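Side-chain contacts in multi-copper Oxidase CueO (Ochrobactrum, PDB 6EVG), which acts as a laccase-like multicopper oxidase on lignin model compounds and lignosulfonate, probably passing the electrons on to dioxygen: residues F335-R340 with V498-Q503; W425-K430 with H434-H439. One frame throughout, in Å; residues are numbered along the deposited sequence.

In the fold
From the N terminus the chain runs through two copper-oxidase-type beta domains before strand 332-336 opens the third. Interaction 1 uses the end of that strand and the loop after it, and closes a long loop, 157 residues, on reaching V498-Q503 near the C terminus. Interaction 2 falls wholly within that loop: strand 422-428 turns back through a short connection into strand 434-438, so it is a local closure. Strands 332-336 and 422-428 are neighbours in one sheet, while 434-438 and 501-506 belong to the other, so both contacts join the two halves of the same beta sandwich. They meet around H434, a copper ligand, with centres about 9 Å apart.

Interaction 1: residues F335-R340 with V498-Q503; sequences FFFDER and VGMMAQ
M500 reaches F337 with CG anti to its own backbone N (chi1 -166°) and the next bond extended too, so the sulfur is carried straight out from the loop before the chain turns at chi3 (-82°) and sends CE along the other segment. F337 swings its ring back beside its own backbone N, which brings the ring edge to the thioether. M500 SD lies 3.6 Å from F337 CD2, nearly in the ring plane and 87° off the ring normal: a Met-aromatic contact made at the edge, the two side chains crossing at about a right angle. Beyond the bend, M500 CE packs against backbone, 3.5 Å from D338 O, with F337 CB at 4.1 Å and E339 CG at 4.2 Å. D338 shapes this loop by accepting R340 N on D338 OD1 (3.0 Å), an Asx turn. On the facing segment, G499 is the C-prime residue of a Schellman motif ending helix 493-497, and M500 is the centre of an inverse gamma turn. Two neighbours hold H434 from the second shell: the F337 ring lies nearly parallel to its imidazole, and E339 OE2 accepts a hydrogen bond from its NE2. With an alanine at this position in place of M500, the F337 edge would probably lose its sulfur partner and the copper its axial neighbour. The M500 side chain comes within about 3 Å of the copper ion, longer than a normal bond, consistent with the weak axial methionine of a type 1 copper site in a cupredoxin fold.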
# COMPACT_ATOMS: atom_id res chain seq x y z
N PHE A 335 11.35 -18.32 1.65
CA PHE A 335 10.33 -18.17 2.64
C PHE A 335 9.04 -18.74 2.16
O PHE A 335 8.67 -18.57 0.97
CB PHE A 335 10.16 -16.69 3.10
CG PHE A 335 11.40 -16.13 3.70
CD1 PHE A 335 11.76 -16.42 5.00
CD2 PHE A 335 12.30 -15.42 2.95
CE1 PHE A 335 12.97 -15.97 5.50
CE2 PHE A 335 13.50 -14.98 3.43
CZ PHE A 335 13.85 -15.27 4.73
N PHE A 336 8.31 -19.38 3.04
CA PHE A 336 7.01 -20.00 2.82
C PHE A 336 5.97 -19.31 3.71
O PHE A 336 6.18 -19.18 4.94
CB PHE A 336 7.09 -21.51 3.12
CG PHE A 336 5.79 -22.23 3.06
CD1 PHE A 336 4.97 -22.15 1.95
CD2 PHE A 336 5.35 -22.97 4.15
CE1 PHE A 336 3.78 -22.85 1.90
CE2 PHE A 336 4.13 -23.64 4.11
CZ PHE A 336 3.39 -23.60 2.97
N PHE A 337 4.88 -18.83 3.10
CA PHE A 337 3.77 -18.27 3.83
C PHE A 337 2.95 -19.41 4.45
O PHE A 337 2.08 -20.02 3.80
CB PHE A 337 2.89 -17.42 2.89
CG PHE A 337 3.55 -16.17 2.38
CD1 PHE A 337 4.40 -16.16 1.31
CD2 PHE A 337 3.35 -14.96 3.01
CE1 PHE A 337 4.94 -14.96 0.85
CE2 PHE A 337 3.91 -13.80 2.56
CZ PHE A 337 4.73 -13.80 1.49
N ASP A 338 3.28 -19.71 5.70
CA ASP A 338 2.75 -20.87 6.37
C ASP A 338 1.51 -20.48 7.17
O ASP A 338 1.60 -19.89 8.27
CB ASP A 338 3.83 -21.47 7.27
CG ASP A 338 3.46 -22.85 7.76
OD1 ASP A 338 2.31 -23.30 7.65
OD2 ASP A 338 4.41 -23.53 8.26
N GLU A 339 0.34 -20.85 6.64
CA GLU A 339 -0.93 -20.57 7.26
C GLU A 339 -1.22 -21.52 8.43
O GLU A 339 -2.16 -21.28 9.16
CB GLU A 339 -2.06 -20.69 6.25
CG GLU A 339 -1.94 -19.69 5.12
CD GLU A 339 -2.88 -19.93 3.91
OE1 GLU A 339 -4.07 -20.23 4.16
OE2 GLU A 339 -2.40 -19.79 2.69
N ARG A 340 -0.43 -22.58 8.61
CA ARG A 340 -0.61 -23.56 9.69
C ARG A 340 -2.05 -24.01 9.80
O ARG A 340 -2.65 -24.06 10.85
CB ARG A 340 -0.09 -23.00 11.04
CG ARG A 340 1.41 -22.68 10.99
CD ARG A 340 1.95 -22.18 12.33
NE ARG A 340 1.92 -23.17 13.38
CZ ARG A 340 0.94 -23.34 14.30
NH1 ARG A 340 -0.19 -22.59 14.33
NH2 ARG A 340 1.11 -24.29 15.22
N VAL A 498 -1.33 -12.40 13.45
CA VAL A 498 -1.20 -13.72 14.06
C VAL A 498 0.17 -14.33 13.80
O VAL A 498 0.40 -15.52 14.16
CB VAL A 498 -2.35 -14.66 13.66
CG1 VAL A 498 -3.67 -14.15 14.10
CG2 VAL A 498 -2.32 -15.02 12.15
N GLY A 499 1.14 -13.57 13.30
CA GLY A 499 2.52 -14.03 13.26
C GLY A 499 3.24 -14.17 11.95
O GLY A 499 4.41 -14.52 11.94
N MET A 500 2.55 -13.87 10.82
CA MET A 500 3.19 -14.01 9.51
C MET A 500 4.06 -12.79 9.19
O MET A 500 3.79 -11.95 8.31
CB MET A 500 2.09 -14.20 8.47
CG MET A 500 2.58 -14.67 7.17
SD MET A 500 1.31 -15.28 5.99
CE MET A 500 0.99 -16.92 6.44
N MET A 501 5.13 -12.70 10.00
CA MET A 501 6.04 -11.57 10.02
C MET A 501 7.36 -12.00 10.59
O MET A 501 7.44 -12.92 11.40
CB MET A 501 5.41 -10.41 10.86
CG MET A 501 6.25 -9.16 10.92
SD MET A 501 5.30 -7.63 11.17
CE MET A 501 4.64 -7.92 12.79
N ALA A 502 8.41 -11.31 10.16
CA ALA A 502 9.79 -11.60 10.56
C ALA A 502 10.59 -10.31 10.50
O ALA A 502 10.12 -9.27 10.02
CB ALA A 502 10.38 -12.65 9.59
N GLN A 503 11.80 -10.35 11.05
CA GLN A 503 12.63 -9.17 11.25
C GLN A 503 14.04 -9.35 10.71
O GLN A 503 14.59 -10.48 10.76
CB GLN A 503 12.81 -8.93 12.84
CG GLN A 503 11.54 -8.81 13.53
CD GLN A 503 11.69 -8.21 14.87
OE1 GLN A 503 11.07 -7.18 15.09
NE2 GLN A 503 12.36 -8.92 15.83

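Interaction 2: residues W425-K430 with H434-H439; sequences WDLTTK and HPFHIH. With CU (copper (II) ion), chain B; EDO (1,2-ethanediol), chain C.
F436 drops from its strand toward L427 and W425, its CG anti to the backbone N (chi1 174°). Starting at the root, F436 CB has L427 CD1 at 4.1 Å; one atom on, F436 CG lies 3.8 Å from that same methyl, L427 CD1. The methyl sits over one face of the ring, 17° off its normal, which makes a CH-pi contact spread over CG, CD1 and CD2. Farther out the partner changes: CE1 nears the indole, and the tip, F436 CZ, comes within 3.8 Å of W425 CZ3, so the phenyl has a leucine methyl over one face and the tryptophan at its edge. W425 in turn meets I438, whose CD1 is 4.0 Å from W425 CH2. At the other end of the pair T429 CG2 touches the H434 ring at its edge, 3.6 Å from H434 CD2; across the ring H434 ND1 binds the copper ion at 2.0 Å, with C490 and H495 as the other two ligands. A water takes the K430 amide and, weakly, H434 NE2, whose stronger partner is E339. The two strands run nearly antiparallel (152°) but in different sheets, with axes 9.7 Å apart, so the side chains fill the sandwich interior and I466 and I472 add to it. No direct hydrogen bond crosses between the segments: apolar contact joins the sheets, while metal and polar bonding at H434 is likely to fix the turn of its imidazole at the edge of that apolar layer.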
# COMPACT_ATOMS: atom_id res chain seq x y z
N TRP A 425 15.38 -14.02 -3.21
CA TRP A 425 14.47 -14.70 -2.31
C TRP A 425 13.43 -15.48 -3.12
O TRP A 425 12.73 -14.89 -3.98
CB TRP A 425 13.77 -13.72 -1.41
CG TRP A 425 14.63 -13.06 -0.37
CD1 TRP A 425 16.00 -12.93 -0.34
CD2 TRP A 425 14.17 -12.42 0.83
NE1 TRP A 425 16.42 -12.33 0.82
CE2 TRP A 425 15.31 -11.98 1.53
CE3 TRP A 425 12.91 -12.17 1.35
CZ2 TRP A 425 15.23 -11.36 2.78
CZ3 TRP A 425 12.82 -11.55 2.60
CH2 TRP A 425 13.95 -11.17 3.29
N ASP A 426 13.30 -16.76 -2.84
CA ASP A 426 12.22 -17.65 -3.27
C ASP A 426 11.06 -17.46 -2.31
O ASP A 426 11.26 -17.60 -1.09
CB ASP A 426 12.73 -19.17 -3.26
CG ASP A 426 13.67 -19.50 -4.39
OD1 ASP A 426 13.39 -19.24 -5.57
OD2 ASP A 426 14.76 -20.07 -4.15
N LEU A 427 9.88 -17.18 -2.81
CA LEU A 427 8.66 -17.04 -2.01
C LEU A 427 7.60 -18.00 -2.46
O LEU A 427 7.36 -18.08 -3.68
CB LEU A 427 8.14 -15.58 -2.15
CG LEU A 427 9.10 -14.50 -1.69
CD1 LEU A 427 8.52 -13.11 -1.95
CD2 LEU A 427 9.50 -14.62 -0.22
N THR A 428 6.99 -18.73 -1.54
CA THR A 428 6.01 -19.76 -1.89
C THR A 428 4.75 -19.62 -1.07
O THR A 428 4.81 -19.32 0.14
CB THR A 428 6.63 -21.16 -1.69
OG1 THR A 428 7.20 -21.30 -0.44
CG2 THR A 428 7.74 -21.38 -2.50
N THR A 429 3.62 -19.88 -1.73
CA THR A 429 2.33 -19.98 -1.04
C THR A 429 1.71 -21.36 -1.33
O THR A 429 2.09 -22.05 -2.26
CB THR A 429 1.36 -18.87 -1.46
OG1 THR A 429 1.02 -19.04 -2.85
CG2 THR A 429 1.98 -17.51 -1.30
N LYS A 430 0.67 -21.68 -0.59
CA LYS A 430 -0.07 -22.93 -0.74
C LYS A 430 -1.58 -22.69 -0.87
O LYS A 430 -2.13 -22.68 -1.96
CB LYS A 430 0.21 -23.84 0.48
CG LYS A 430 -0.49 -25.18 0.53
CD LYS A 430 -0.19 -25.96 1.81
CE LYS A 430 -0.94 -27.30 1.79
NZ LYS A 430 -1.06 -27.87 3.16
N HIS A 434 -0.68 -14.47 -1.12
CA HIS A 434 -0.31 -13.55 -0.01
C HIS A 434 0.48 -12.40 -0.56
O HIS A 434 1.42 -12.59 -1.33
CB HIS A 434 0.56 -14.26 1.05
CG HIS A 434 -0.12 -15.41 1.74
ND1 HIS A 434 -0.74 -15.30 2.97
CD2 HIS A 434 -0.30 -16.70 1.33
CE1 HIS A 434 -1.26 -16.46 3.28
NE2 HIS A 434 -1.04 -17.32 2.31
N PRO A 435 0.15 -11.15 -0.14
CA PRO A 435 0.99 -9.98 -0.52
C PRO A 435 2.21 -9.87 0.39
O PRO A 435 2.12 -9.60 1.55
CB PRO A 435 0.01 -8.84 -0.35
CG PRO A 435 -0.91 -9.27 0.75
CD PRO A 435 -1.05 -10.79 0.60
N PHE A 436 3.38 -10.01 -0.19
CA PHE A 436 4.65 -9.82 0.50
C PHE A 436 5.00 -8.35 0.57
O PHE A 436 5.00 -7.69 -0.45
CB PHE A 436 5.74 -10.54 -0.31
CG PHE A 436 7.13 -10.33 0.19
CD1 PHE A 436 7.60 -11.06 1.27
CD2 PHE A 436 8.01 -9.46 -0.41
CE1 PHE A 436 8.92 -10.88 1.70
CE2 PHE A 436 9.28 -9.28 0.01
CZ PHE A 436 9.75 -9.99 1.11
N HIS A 437 5.42 -7.86 1.75
CA HIS A 437 5.98 -6.52 1.87
C HIS A 437 7.25 -6.58 2.71
O HIS A 437 7.29 -7.24 3.75
CB HIS A 437 4.96 -5.52 2.51
CG HIS A 437 5.52 -4.16 2.83
ND1 HIS A 437 6.22 -3.40 1.88
CD2 HIS A 437 5.46 -3.39 3.95
CE1 HIS A 437 6.58 -2.24 2.47
NE2 HIS A 437 6.12 -2.21 3.69
N ILE A 438 8.29 -5.90 2.21
CA ILE A 438 9.53 -5.72 2.97
C ILE A 438 9.71 -4.24 3.28
O ILE A 438 9.58 -3.38 2.41
CB ILE A 438 10.73 -6.34 2.23
CG1 ILE A 438 11.98 -6.29 3.12
CG2 ILE A 438 10.99 -5.73 0.87
CD1 ILE A 438 13.07 -7.29 2.69
N HIS A 439 10.00 -3.95 4.55
CA HIS A 439 10.37 -2.62 5.00
C HIS A 439 11.88 -2.39 4.79
O HIS A 439 12.66 -3.30 5.08
CB HIS A 439 10.09 -2.41 6.48
CG HIS A 439 8.70 -2.67 6.93
ND1 HIS A 439 8.18 -2.02 8.02
CD2 HIS A 439 7.70 -3.45 6.47
CE1 HIS A 439 6.94 -2.43 8.22
NE2 HIS A 439 6.62 -3.30 7.28
CU CU B . -1.07 -13.80 4.23
C1 EDO C . 10.33 -0.28 10.55
O1 EDO C . 10.15 -0.41 9.13
C2 EDO C . 9.48 -1.13 11.40
O2 EDO C . 8.10 -1.07 10.99
O HOH W 1 0.20 -20.28 1.81